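PDB 4XUU: phosphatidylinositide phosphatase SAC2 from Homo sapiens, which removes phosphate from the inositol 4-position, mainly of phosphatidylinositol 4-phosphate, probably in endocytic recycling, and is represented by its homodimerising pleckstrin-homology-like hSac2 domain. Local coordinates for residues K95-L103 and D127-A136. Sequence-based numbering, arbitrary orientation.
Sequences KPKFSCMRL and DGKDTLQCIA
The pleckstrin-homology-like fold of the hSac2 domain closes its bent sheet with a C-terminal helix, and Ser99, Met101 and Leu132 show how the start of that helix is joined to a strand. Strand 99-103 and helix 129-136 run nearly parallel, 18° apart, with their axes 8.2 Å from each other at closest approach. At the N-terminal end of both, a backbone bond joins them: Ser99 N donates to Asp127 O over 3.1 Å, almost straight at 167° and in the carbonyl plane, on a lone pair. Asp127 also forms an Asx turn, its OD1 accepting from Lys129 N from above the carboxylate plane, with Gly128 at the N-cap position. Ser99 OG lies 3.6 Å from Asp127 CG and 3.5 Å from Lys129 CB, van der Waals contacts. One helical turn on, Leu132 turns its CD1 branch onto the strand backbone, 3.5 Å from Ser99 O, and CD1 and CD2 each lie 4.0 Å from Met101 CB. Cys100 points away from the helix and forms a disulfide with Cys35, whereas Cys134 of the helix is disulfide-bonded to Cys134 of a second subunit. Met101, present as selenomethionine, leaves the strand with CG anti to the backbone N (chi1 -174°) and stays extended, which carries its end along the helix beyond Leu132. There SE lies 4.1 Å from Ile135 CG2, and the terminal CE packs against Ala136 CB.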
loop_
_atom_site.group_PDB
_atom_site.type_symbol
_atom_site.label_atom_id
_atom_site.label_comp_id
_atom_site.label_asym_id
_atom_site.label_seq_id
_atom_site.Cartn_x
_atom_site.Cartn_y
_atom_site.Cartn_z
ATOM N N LYS A 95 13.735 19.195 -8.122
ATOM C CA LYS A 95 12.692 18.274 -7.675
ATOM C C LYS A 95 12.748 16.936 -8.404
ATOM O O LYS A 95 12.808 16.903 -9.636
ATOM C CB LYS A 95 11.305 18.896 -7.865
ATOM C CG LYS A 95 11.008 20.084 -6.964
ATOM C CD LYS A 95 9.745 20.803 -7.415
ATOM C CE LYS A 95 9.419 21.982 -6.515
ATOM N NZ LYS A 95 8.182 22.683 -6.958
ATOM N N PRO A 96 12.740 15.826 -7.643
ATOM C CA PRO A 96 12.545 14.509 -8.248
ATOM C C PRO A 96 11.100 14.360 -8.715
ATOM O O PRO A 96 10.175 14.765 -8.004
ATOM C CB PRO A 96 12.853 13.537 -7.102
ATOM C CG PRO A 96 12.672 14.329 -5.857
ATOM C CD PRO A 96 13.034 15.738 -6.200
ATOM N N LYS A 97 10.914 13.805 -9.909
ATOM C CA LYS A 97 9.577 13.651 -10.476
ATOM C C LYS A 97 8.943 12.344 -10.018
ATOM O O LYS A 97 7.944 12.351 -9.294
ATOM C CB LYS A 97 9.607 13.724 -12.011
ATOM C CG LYS A 97 10.152 15.030 -12.595
ATOM C CD LYS A 97 11.618 14.893 -13.003
ATOM C CE LYS A 97 12.157 16.166 -13.643
ATOM N NZ LYS A 97 12.281 17.298 -12.675
ATOM N N PHE A 98 9.544 11.230 -10.429
ATOM C CA PHE A 98 8.990 9.893 -10.209
ATOM C C PHE A 98 9.752 9.084 -9.157
ATOM O O PHE A 98 10.841 9.465 -8.725
ATOM C CB PHE A 98 8.959 9.118 -11.535
ATOM C CG PHE A 98 10.097 9.455 -12.464
ATOM C CD1 PHE A 98 11.404 9.092 -12.156
ATOM C CD2 PHE A 98 9.861 10.155 -13.642
ATOM C CE1 PHE A 98 12.457 9.413 -13.014
ATOM C CE2 PHE A 98 10.908 10.479 -14.505
ATOM C CZ PHE A 98 12.210 10.109 -14.188
ATOM N N SER A 99 9.165 7.963 -8.753
ATOM C CA SER A 99 9.805 7.037 -7.827
ATOM C C SER A 99 10.666 6.046 -8.595
ATOM O O SER A 99 10.389 5.740 -9.757
ATOM C CB SER A 99 8.753 6.275 -7.020
ATOM O OG SER A 99 7.801 7.161 -6.458
ATOM N N CYS A 100 11.711 5.549 -7.944
ATOM C CA CYS A 100 12.525 4.487 -8.517
ATOM C C CYS A 100 12.726 3.333 -7.540
ATOM O O CYS A 100 12.614 3.498 -6.322
ATOM C CB CYS A 100 13.861 5.031 -9.032
ATOM S SG CYS A 100 13.651 6.164 -10.426
HETATM N N MSE A 101 13.011 2.164 -8.102
HETATM C CA MSE A 101 13.200 0.941 -7.351
HETATM C C MSE A 101 14.647 0.494 -7.485
HETATM O O MSE A 101 15.152 0.307 -8.597
HETATM C CB MSE A 101 12.270 -0.136 -7.891
HETATM C CG MSE A 101 12.276 -1.415 -7.093
HETATM SE SE MSE A 101 11.262 -2.781 -8.018
HETATM C CE MSE A 101 11.593 -4.254 -6.837
ATOM N N ARG A 102 15.306 0.320 -6.348
ATOM C CA ARG A 102 16.709 -0.045 -6.321
ATOM C C ARG A 102 16.905 -1.462 -5.779
ATOM O O ARG A 102 16.557 -1.754 -4.634
ATOM C CB ARG A 102 17.479 0.983 -5.494
ATOM C CG ARG A 102 18.977 0.852 -5.548
ATOM C CD ARG A 102 19.626 2.149 -5.131
ATOM N NE ARG A 102 19.748 3.076 -6.252
ATOM C CZ ARG A 102 20.195 4.326 -6.153
ATOM N NH1 ARG A 102 20.560 4.825 -4.975
ATOM N NH2 ARG A 102 20.271 5.085 -7.238
ATOM N N LEU A 103 17.458 -2.330 -6.619
ATOM C CA LEU A 103 17.704 -3.729 -6.280
ATOM C C LEU A 103 19.178 -3.938 -5.963
ATOM O O LEU A 103 20.015 -3.954 -6.867
ATOM C CB LEU A 103 17.297 -4.646 -7.443
ATOM C CG LEU A 103 15.921 -4.491 -8.104
ATOM C CD1 LEU A 103 15.822 -5.359 -9.348
ATOM C CD2 LEU A 103 14.803 -4.826 -7.142
ATOM N N ASP A 127 3.530 8.957 -10.036
ATOM C CA ASP A 127 4.931 8.671 -9.721
ATOM C C ASP A 127 5.358 7.219 -9.971
ATOM O O ASP A 127 6.550 6.905 -9.926
ATOM C CB ASP A 127 5.305 9.140 -8.301
ATOM C CG ASP A 127 4.480 8.476 -7.208
ATOM O OD1 ASP A 127 3.816 7.448 -7.467
ATOM O OD2 ASP A 127 4.502 8.992 -6.071
ATOM N N GLY A 128 4.384 6.347 -10.237
ATOM C CA GLY A 128 4.648 4.941 -10.563
ATOM C C GLY A 128 5.065 4.073 -9.390
ATOM O O GLY A 128 5.490 2.933 -9.576
ATOM N N LYS A 129 4.925 4.609 -8.183
ATOM C CA LYS A 129 5.371 3.949 -6.959
ATOM C C LYS A 129 4.625 2.635 -6.681
ATOM O O LYS A 129 5.235 1.653 -6.241
ATOM C CB LYS A 129 5.237 4.918 -5.780
ATOM C CG LYS A 129 5.765 4.425 -4.448
ATOM C CD LYS A 129 5.201 5.297 -3.341
ATOM C CE LYS A 129 5.436 4.710 -1.959
ATOM N NZ LYS A 129 4.654 5.478 -0.937
ATOM N N ASP A 130 3.317 2.624 -6.950
ATOM C CA ASP A 130 2.481 1.440 -6.741
ATOM C C ASP A 130 2.914 0.243 -7.605
ATOM O O ASP A 130 2.939 -0.897 -7.127
ATOM C CB ASP A 130 1.002 1.776 -6.968
ATOM C CG ASP A 130 0.431 2.696 -5.886
ATOM O OD1 ASP A 130 1.051 2.830 -4.806
ATOM O OD2 ASP A 130 -0.651 3.288 -6.109
ATOM N N THR A 131 3.257 0.518 -8.866
ATOM C CA THR A 131 3.770 -0.486 -9.795
ATOM C C THR A 131 5.059 -1.108 -9.257
ATOM O O THR A 131 5.251 -2.317 -9.337
ATOM C CB THR A 131 4.037 0.126 -11.199
ATOM O OG1 THR A 131 2.816 0.630 -11.746
ATOM C CG2 THR A 131 4.611 -0.904 -12.161
ATOM N N LEU A 132 5.933 -0.268 -8.710
ATOM C CA LEU A 132 7.208 -0.717 -8.168
ATOM C C LEU A 132 7.034 -1.468 -6.843
ATOM O O LEU A 132 7.764 -2.422 -6.568
ATOM C CB LEU A 132 8.179 0.464 -8.016
ATOM C CG LEU A 132 8.518 1.300 -9.265
ATOM C CD1 LEU A 132 9.404 2.477 -8.899
ATOM C CD2 LEU A 132 9.179 0.471 -10.377
ATOM N N GLN A 133 6.063 -1.046 -6.033
ATOM C CA GLN A 133 5.759 -1.742 -4.781
ATOM C C GLN A 133 5.260 -3.159 -5.074
ATOM O O GLN A 133 5.600 -4.104 -4.364
ATOM C CB GLN A 133 4.741 -0.953 -3.943
ATOM C CG GLN A 133 4.445 -1.535 -2.550
ATOM C CD GLN A 133 5.655 -1.548 -1.608
ATOM O OE1 GLN A 133 6.433 -0.591 -1.549
ATOM N NE2 GLN A 133 5.804 -2.636 -0.856
ATOM N N CYS A 134 4.480 -3.291 -6.145
ATOM C CA CYS A 134 3.961 -4.578 -6.598
ATOM C C CYS A 134 5.058 -5.535 -7.030
ATOM O O CYS A 134 5.059 -6.703 -6.625
ATOM C CB CYS A 134 2.952 -4.375 -7.730
ATOM S SG CYS A 134 1.368 -3.771 -7.115
ATOM N N ILE A 135 5.988 -5.038 -7.844
ATOM C CA ILE A 135 7.116 -5.844 -8.310
ATOM C C ILE A 135 7.986 -6.311 -7.130
ATOM O O ILE A 135 8.314 -7.493 -7.031
ATOM C CB ILE A 135 7.965 -5.091 -9.383
ATOM C CG1 ILE A 135 7.129 -4.850 -10.651
ATOM C CG2 ILE A 135 9.241 -5.864 -9.712
ATOM C CD1 ILE A 135 7.729 -3.834 -11.607
ATOM N N ALA A 136 8.327 -5.378 -6.237
ATOM C CA ALA A 136 9.105 -5.674 -5.031
ATOM C C ALA A 136 8.434 -6.743 -4.179
ATOM O O ALA A 136 9.098 -7.624 -3.636
ATOM C CB ALA A 136 9.332 -4.409 -4.215
#